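Side-chain contacts in cryptochrome DASH, chloroplastic/mitochondrial (Arabidopsis thaliana, PDB 2J4D), which repairs cyclobutane pyrimidine dimers in single-stranded DNA with bound FAD and a folate light antenna, and may act as a blue-light photoreceptor: residues R300-Y303 with E304-R308; W321-F324 with E325-W328. One frame throughout, in Å; residues are numbered along the deposited sequence.

Interaction 1 (R300-Y303 with E304-R308)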
loop_
_atom_site.group_PDB
_atom_site.type_symbol
_atom_site.label_atom_id
_atom_site.label_comp_id
_atom_site.label_asym_id
_atom_site.label_seq_id
_atom_site.Cartn_x
_atom_site.Cartn_y
_atom_site.Cartn_z
ATOM N N ARG A 300 10.460 -8.940 -2.278
ATOM C CA ARG A 300 11.629 -9.797 -2.431
ATOM C C ARG A 300 12.306 -9.919 -1.083
ATOM O O ARG A 300 12.802 -10.987 -0.727
ATOM C CB ARG A 300 12.593 -9.255 -3.491
ATOM C CG ARG A 300 12.013 -9.368 -4.888
ATOM C CD ARG A 300 13.021 -9.037 -5.969
ATOM N NE ARG A 300 13.591 -7.707 -5.799
ATOM C CZ ARG A 300 14.001 -6.944 -6.807
ATOM N NH1 ARG A 300 13.899 -7.386 -8.054
ATOM N NH2 ARG A 300 14.505 -5.738 -6.571
ATOM N N PHE A 301 12.318 -8.825 -0.328
ATOM C CA PHE A 301 12.891 -8.830 1.018
ATOM C C PHE A 301 12.056 -9.754 1.914
ATOM O O PHE A 301 12.592 -10.620 2.615
ATOM C CB PHE A 301 12.890 -7.406 1.586
ATOM C CG PHE A 301 13.028 -7.344 3.080
ATOM C CD1 PHE A 301 14.197 -7.767 3.708
ATOM C CD2 PHE A 301 11.982 -6.870 3.867
ATOM C CE1 PHE A 301 14.319 -7.719 5.094
ATOM C CE2 PHE A 301 12.096 -6.819 5.258
ATOM C CZ PHE A 301 13.267 -7.244 5.872
ATOM N N ILE A 302 10.740 -9.574 1.884
ATOM C CA ILE A 302 9.853 -10.400 2.704
ATOM C C ILE A 302 10.050 -11.884 2.394
ATOM O O ILE A 302 10.104 -12.714 3.306
ATOM C CB ILE A 302 8.363 -10.020 2.490
ATOM C CG1 ILE A 302 8.113 -8.597 3.002
ATOM C CG2 ILE A 302 7.448 -11.010 3.249
ATOM C CD1 ILE A 302 6.784 -7.994 2.556
ATOM N N TYR A 303 10.170 -12.213 1.112
ATOM C CA TYR A 303 10.370 -13.602 0.698
ATOM C C TYR A 303 11.649 -14.190 1.297
ATOM O O TYR A 303 11.660 -15.325 1.781
ATOM C CB TYR A 303 10.427 -13.697 -0.830
ATOM C CG TYR A 303 10.728 -15.089 -1.334
ATOM C CD1 TYR A 303 9.853 -16.146 -1.088
ATOM C CD2 TYR A 303 11.897 -15.355 -2.048
ATOM C CE1 TYR A 303 10.137 -17.445 -1.541
ATOM C CE2 TYR A 303 12.188 -16.647 -2.504
ATOM C CZ TYR A 303 11.306 -17.680 -2.244
ATOM O OH TYR A 303 11.599 -18.954 -2.670
ATOM N N GLU A 304 12.730 -13.425 1.270
ATOM C CA GLU A 304 13.975 -13.920 1.829
ATOM C C GLU A 304 13.865 -14.120 3.333
ATOM O O GLU A 304 14.480 -15.031 3.878
ATOM C CB GLU A 304 15.129 -12.977 1.487
ATOM C CG GLU A 304 15.549 -13.094 0.030
ATOM C CD GLU A 304 16.906 -12.477 -0.254
ATOM O OE1 GLU A 304 16.959 -11.470 -0.983
ATOM O OE2 GLU A 304 17.920 -13.006 0.254
ATOM N N GLU A 305 13.079 -13.278 4.002
ATOM C CA GLU A 305 12.891 -13.412 5.444
ATOM C C GLU A 305 12.072 -14.674 5.712
ATOM O O GLU A 305 12.332 -15.402 6.677
ATOM C CB GLU A 305 12.176 -12.180 6.006
ATOM C CG GLU A 305 13.064 -10.953 6.093
ATOM C CD GLU A 305 14.189 -11.119 7.106
ATOM O OE1 GLU A 305 13.891 -11.373 8.292
ATOM O OE2 GLU A 305 15.370 -10.995 6.720
ATOM N N VAL A 306 11.081 -14.927 4.858
ATOM C CA VAL A 306 10.256 -16.132 4.980
ATOM C C VAL A 306 11.132 -17.379 4.754
ATOM O O VAL A 306 10.981 -18.394 5.444
ATOM C CB VAL A 306 9.102 -16.139 3.942
ATOM C CG1 VAL A 306 8.440 -17.517 3.897
ATOM C CG2 VAL A 306 8.063 -15.085 4.304
ATOM N N GLN A 307 12.041 -17.308 3.787
ATOM C CA GLN A 307 12.930 -18.438 3.517
ATOM C C GLN A 307 13.783 -18.730 4.742
ATOM O O GLN A 307 13.979 -19.889 5.118
ATOM C CB GLN A 307 13.871 -18.134 2.349
ATOM C CG GLN A 307 13.239 -18.136 0.966
ATOM C CD GLN A 307 14.270 -17.805 -0.100
ATOM O OE1 GLN A 307 14.893 -16.732 -0.074
ATOM N NE2 GLN A 307 14.468 -18.728 -1.036
ATOM N N ARG A 308 14.311 -17.677 5.354
ATOM C CA ARG A 308 15.142 -17.859 6.531
ATOM C C ARG A 308 14.318 -18.442 7.676
ATOM O O ARG A 308 14.790 -19.314 8.416
ATOM C CB ARG A 308 15.792 -16.537 6.955
ATOM C CG ARG A 308 16.870 -16.759 8.015
ATOM C CD ARG A 308 17.806 -15.571 8.201
ATOM N NE ARG A 308 17.271 -14.582 9.129
ATOM C CZ ARG A 308 16.619 -13.492 8.753
ATOM N NH1 ARG A 308 16.428 -13.258 7.463
ATOM N NH2 ARG A 308 16.159 -12.643 9.665
#

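Interaction 2 (W321-F324 with E325-W328). With FAD (flavin-adenine dinucleotide), chain C.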
loop_
_atom_site.group_PDB
_atom_site.type_symbol
_atom_site.label_atom_id
_atom_site.label_comp_id
_atom_site.label_asym_id
_atom_site.label_seq_id
_atom_site.Cartn_x
_atom_site.Cartn_y
_atom_site.Cartn_z
ATOM N N TRP A 321 1.465 -19.406 3.060
ATOM C CA TRP A 321 0.328 -18.547 2.790
ATOM C C TRP A 321 0.644 -17.064 2.709
ATOM O O TRP A 321 -0.022 -16.337 1.985
ATOM C CB TRP A 321 -0.799 -18.787 3.800
ATOM C CG TRP A 321 -2.144 -18.678 3.143
ATOM C CD1 TRP A 321 -3.033 -17.649 3.252
ATOM C CD2 TRP A 321 -2.720 -19.609 2.220
ATOM N NE1 TRP A 321 -4.126 -17.880 2.455
ATOM C CE2 TRP A 321 -3.960 -19.077 1.809
ATOM C CE3 TRP A 321 -2.306 -20.844 1.696
ATOM C CZ2 TRP A 321 -4.796 -19.734 0.899
ATOM C CZ3 TRP A 321 -3.137 -21.499 0.785
ATOM C CH2 TRP A 321 -4.368 -20.940 0.398
ATOM N N VAL A 322 1.652 -16.601 3.434
ATOM C CA VAL A 322 1.972 -15.186 3.345
ATOM C C VAL A 322 2.416 -14.912 1.903
ATOM O O VAL A 322 2.151 -13.844 1.359
ATOM C CB VAL A 322 3.083 -14.783 4.343
ATOM C CG1 VAL A 322 4.368 -15.537 4.043
ATOM C CG2 VAL A 322 3.327 -13.285 4.262
ATOM N N LEU A 323 3.062 -15.891 1.277
ATOM C CA LEU A 323 3.513 -15.728 -0.105
ATOM C C LEU A 323 2.323 -15.793 -1.046
ATOM O O LEU A 323 2.265 -15.080 -2.041
ATOM C CB LEU A 323 4.534 -16.807 -0.464
ATOM C CG LEU A 323 5.772 -16.802 0.429
ATOM C CD1 LEU A 323 6.765 -17.830 -0.079
ATOM C CD2 LEU A 323 6.401 -15.408 0.438
ATOM N N PHE A 324 1.373 -16.663 -0.726
ATOM C CA PHE A 324 0.149 -16.801 -1.512
ATOM C C PHE A 324 -0.528 -15.418 -1.581
ATOM O O PHE A 324 -0.978 -14.972 -2.646
ATOM C CB PHE A 324 -0.777 -17.809 -0.805
ATOM C CG PHE A 324 -2.100 -18.030 -1.484
ATOM C CD1 PHE A 324 -2.245 -19.006 -2.462
ATOM C CD2 PHE A 324 -3.215 -17.278 -1.121
ATOM C CE1 PHE A 324 -3.485 -19.230 -3.070
ATOM C CE2 PHE A 324 -4.456 -17.493 -1.724
ATOM C CZ PHE A 324 -4.591 -18.470 -2.698
ATOM N N GLU A 325 -0.598 -14.732 -0.445
ATOM C CA GLU A 325 -1.244 -13.422 -0.424
ATOM C C GLU A 325 -0.442 -12.354 -1.182
ATOM O O GLU A 325 -1.024 -11.467 -1.821
ATOM C CB GLU A 325 -1.499 -12.983 1.020
ATOM C CG GLU A 325 -2.466 -13.886 1.803
ATOM C CD GLU A 325 -3.843 -14.045 1.151
ATOM O OE1 GLU A 325 -4.283 -13.138 0.414
ATOM O OE2 GLU A 325 -4.498 -15.080 1.395
ATOM N N LEU A 326 0.885 -12.438 -1.125
ATOM C CA LEU A 326 1.716 -11.478 -1.843
ATOM C C LEU A 326 1.547 -11.680 -3.343
ATOM O O LEU A 326 1.719 -10.741 -4.122
ATOM C CB LEU A 326 3.193 -11.628 -1.457
ATOM C CG LEU A 326 3.567 -11.031 -0.099
ATOM C CD1 LEU A 326 5.015 -11.371 0.250
ATOM C CD2 LEU A 326 3.353 -9.509 -0.152
ATOM N N ILE A 327 1.216 -12.908 -3.745
ATOM C CA ILE A 327 0.998 -13.201 -5.160
ATOM C C ILE A 327 -0.302 -12.532 -5.611
ATOM O O ILE A 327 -0.449 -12.163 -6.776
ATOM C CB ILE A 327 0.960 -14.732 -5.420
ATOM C CG1 ILE A 327 2.347 -15.317 -5.134
ATOM C CG2 ILE A 327 0.584 -15.023 -6.871
ATOM C CD1 ILE A 327 2.435 -16.821 -5.286
ATOM N N TRP A 328 -1.241 -12.364 -4.682
ATOM C CA TRP A 328 -2.490 -11.679 -4.999
ATOM C C TRP A 328 -2.146 -10.220 -5.294
ATOM O O TRP A 328 -2.730 -9.602 -6.186
ATOM C CB TRP A 328 -3.477 -11.742 -3.824
ATOM C CG TRP A 328 -4.506 -12.838 -3.951
ATOM C CD1 TRP A 328 -4.555 -14.015 -3.247
ATOM C CD2 TRP A 328 -5.626 -12.860 -4.845
ATOM N NE1 TRP A 328 -5.643 -14.766 -3.651
ATOM C CE2 TRP A 328 -6.316 -14.079 -4.627
ATOM C CE3 TRP A 328 -6.114 -11.971 -5.810
ATOM C CZ2 TRP A 328 -7.471 -14.424 -5.340
ATOM C CZ3 TRP A 328 -7.263 -12.317 -6.519
ATOM C CH2 TRP A 328 -7.927 -13.534 -6.277
HETATM P PA FAD C . -2.077 -10.110 5.081
HETATM O O1A FAD C . -1.031 -10.145 6.124
HETATM O O2A FAD C . -3.202 -11.074 5.133
HETATM O O5B FAD C . -1.405 -10.254 3.627
HETATM C C5B FAD C . -0.002 -9.969 3.432
HETATM C C4B FAD C . 0.134 -9.044 2.217
HETATM O O4B FAD C . -0.436 -9.699 1.085
HETATM C C3B FAD C . -0.602 -7.714 2.332
HETATM O O3B FAD C . 0.112 -6.757 3.097
HETATM C C2B FAD C . -0.786 -7.362 0.888
HETATM O O2B FAD C . 0.286 -6.657 0.303
HETATM C C1B FAD C . -1.060 -8.726 0.230
HETATM N N9A FAD C . -2.487 -9.081 0.080
HETATM C C8A FAD C . -3.255 -9.869 0.915
HETATM N N7A FAD C . -4.504 -9.998 0.488
HETATM C C5A FAD C . -4.553 -9.268 -0.680
HETATM C C6A FAD C . -5.601 -9.012 -1.595
HETATM N N6A FAD C . -6.830 -9.497 -1.485
HETATM N N1A FAD C . -5.309 -8.210 -2.686
HETATM C C2A FAD C . -4.049 -7.685 -2.840
HETATM N N3A FAD C . -3.004 -7.890 -2.003
HETATM C C4A FAD C . -3.309 -8.675 -0.934
HETATM N N1 FAD C . -4.685 -4.013 -0.208
HETATM C C2 FAD C . -3.765 -3.010 -0.432
HETATM O O2 FAD C . -2.571 -3.213 -0.308
HETATM N N3 FAD C . -4.240 -1.743 -0.806
HETATM C C4 FAD C . -5.589 -1.432 -0.964
HETATM O O4 FAD C . -5.947 -0.287 -1.295
HETATM C C4X FAD C . -6.527 -2.467 -0.732
HETATM N N5 FAD C . -7.906 -2.244 -0.865
HETATM C C5X FAD C . -8.817 -3.296 -0.746
HETATM C C6 FAD C . -10.180 -3.095 -1.000
HETATM C C7 FAD C . -11.129 -4.137 -0.887
HETATM C C7M FAD C . -12.583 -3.854 -1.178
HETATM C C8 FAD C . -10.666 -5.446 -0.496
HETATM C C8M FAD C . -11.611 -6.627 -0.348
HETATM C C9 FAD C . -9.297 -5.660 -0.240
HETATM C C9A FAD C . -8.347 -4.602 -0.357
HETATM N N10 FAD C . -6.957 -4.790 -0.101
HETATM C C10 FAD C . -6.035 -3.750 -0.352
HETATM C "C1'" FAD C . -6.402 -6.175 0.048
HETATM C "C2'" FAD C . -6.287 -6.728 1.483
HETATM O "O2'" FAD C . -7.525 -6.575 2.155
HETATM C "C3'" FAD C . -5.192 -5.981 2.241
HETATM O "O3'" FAD C . -3.938 -6.063 1.535
HETATM C "C4'" FAD C . -4.913 -6.515 3.657
HETATM O "O4'" FAD C . -6.079 -6.391 4.474
HETATM C "C5'" FAD C . -3.766 -5.721 4.268
HETATM O "O5'" FAD C . -3.472 -6.217 5.577
HETATM P P FAD C . -2.356 -7.276 5.927
HETATM O O1P FAD C . -1.090 -6.659 5.497
HETATM O O2P FAD C . -2.435 -7.594 7.379
HETATM O O3P FAD C . -2.719 -8.634 5.190
#

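Interaction 1 (R300-Y303 with E304-R308)
The phenol ring of Tyr303 and the amide of Gln307 stack one turn apart on helix 299-312, an i to i+4 pair beside the loop at Ile207, with planes 25° apart. Gln307 CG lies over one face of the ring, 4.0 Å from its centroid, as a CH-pi contact. The amide continues over the hydroxyl end, with Gln307 CD 3.4 Å from Tyr303 CE2. Phe301 and Glu305 form a second i to i+4 pair, on the side of the helix turned to helices 12-26 and 252-265. Glu305 CG sits over one face of the Phe301 ring, 3.6 Å from CE1. The Phe301 CG is anti to the backbone N (chi1 161°), which leans the ring toward Glu305. Tyr26 meets the Phe301 ring at a steep angle.

Beyond CG, the Glu305 chain bends at chi2 and turns its carboxylate to Arg308, which grips it end-on in an i to i+3 salt bridge. Arg308 NH1 reaches Glu305 OE2 at 2.6 Å in a nearly straight bond, in the guanidinium plane but from above the carboxylate plane. Arg308 NH2 binds Glu305 OE1 at 2.9 Å on its syn side, in a more bent bond tilted from the guanidinium plane. Tyr26 OH and Trp264 NE1 also hydrogen-bond to this carboxylate.

These polar partners satisfy both oxygens of a buried residue, and the arginine would be expected to favour its ionised form.

Interaction 2 (W321-F324 with E325-W328)
Glu325 OE1 lies 3.1 Å from N7A of the FAD adenine, and Glu325 CB packs near the adenine and its ribose. The other carboxylate oxygen faces two rings of the same helix. Glu325 OE2 is 3.0 Å from Trp321 NE1, with the ring and carboxylate planes 55° apart. It also lies at the edge of Phe324, in the ring plane, 3.6 Å from CD2. The Glu325 CG stands beside the backbone N (chi1 -63°), and the chain then bends at chi2. This bend sets one oxygen at the adenine and the other near the tryptophan. Leu326 adds its CD2, 4.0 Å from C4B of the FAD ribose.

The next shell is aromatic. Phe324 CD2 lies 3.4 Å above the plane of the Trp321 ring, toward its rim. The edge of Trp328 turns to the face of Phe324 in an offset edge-to-face pair, centroids 5.3 Å apart and planes at 71°. Tyr194 meets Phe324 edge-to-face, stacks on Trp328 and hydrogen-bonds to Phe324 O. Lys273 makes a cation-pi contact with Trp321, and Tyr272 touches both Trp321 and Glu325.

An alanine at Glu325 would be likely to leave FAD N7A without its carboxylate neighbour and Trp321 NE1 facing a gap. One acidic side chain therefore links the adenine end of the FAD pocket to an aromatic row on helix 317-339. N7A has no hydrogen of its own, so the close approach of OE1 would be easier to explain if a proton lies between them, which would probably favour the protonated acid.

Interactions 1 and 2 lie on consecutive helices, 299-312 and 317-339, which pack against each other. Their shared seam is apolar. Tyr303 CD1 meets Leu323 CD1 at 3.7 Å, Val306 packs on Val322 and Leu323, and Ile302 packs on Leu326. Interaction 1 is mostly buried, but ends in the exposed Gln307; interaction 2 is partly buried and has no exposed residue. The Glu305-Arg308 pair faces helices 12-26 and 252-265. Interaction 2 directs its acid to the FAD adenine, Phe324 and Trp328 to Tyr194 of helix 194-204, and Trp321 to helix 272-275. Glu305 is paired with an arginine of its own helix; Glu325 stands between aromatic rings and cofactor. Leu326 takes part in both the helix seam and the FAD pocket.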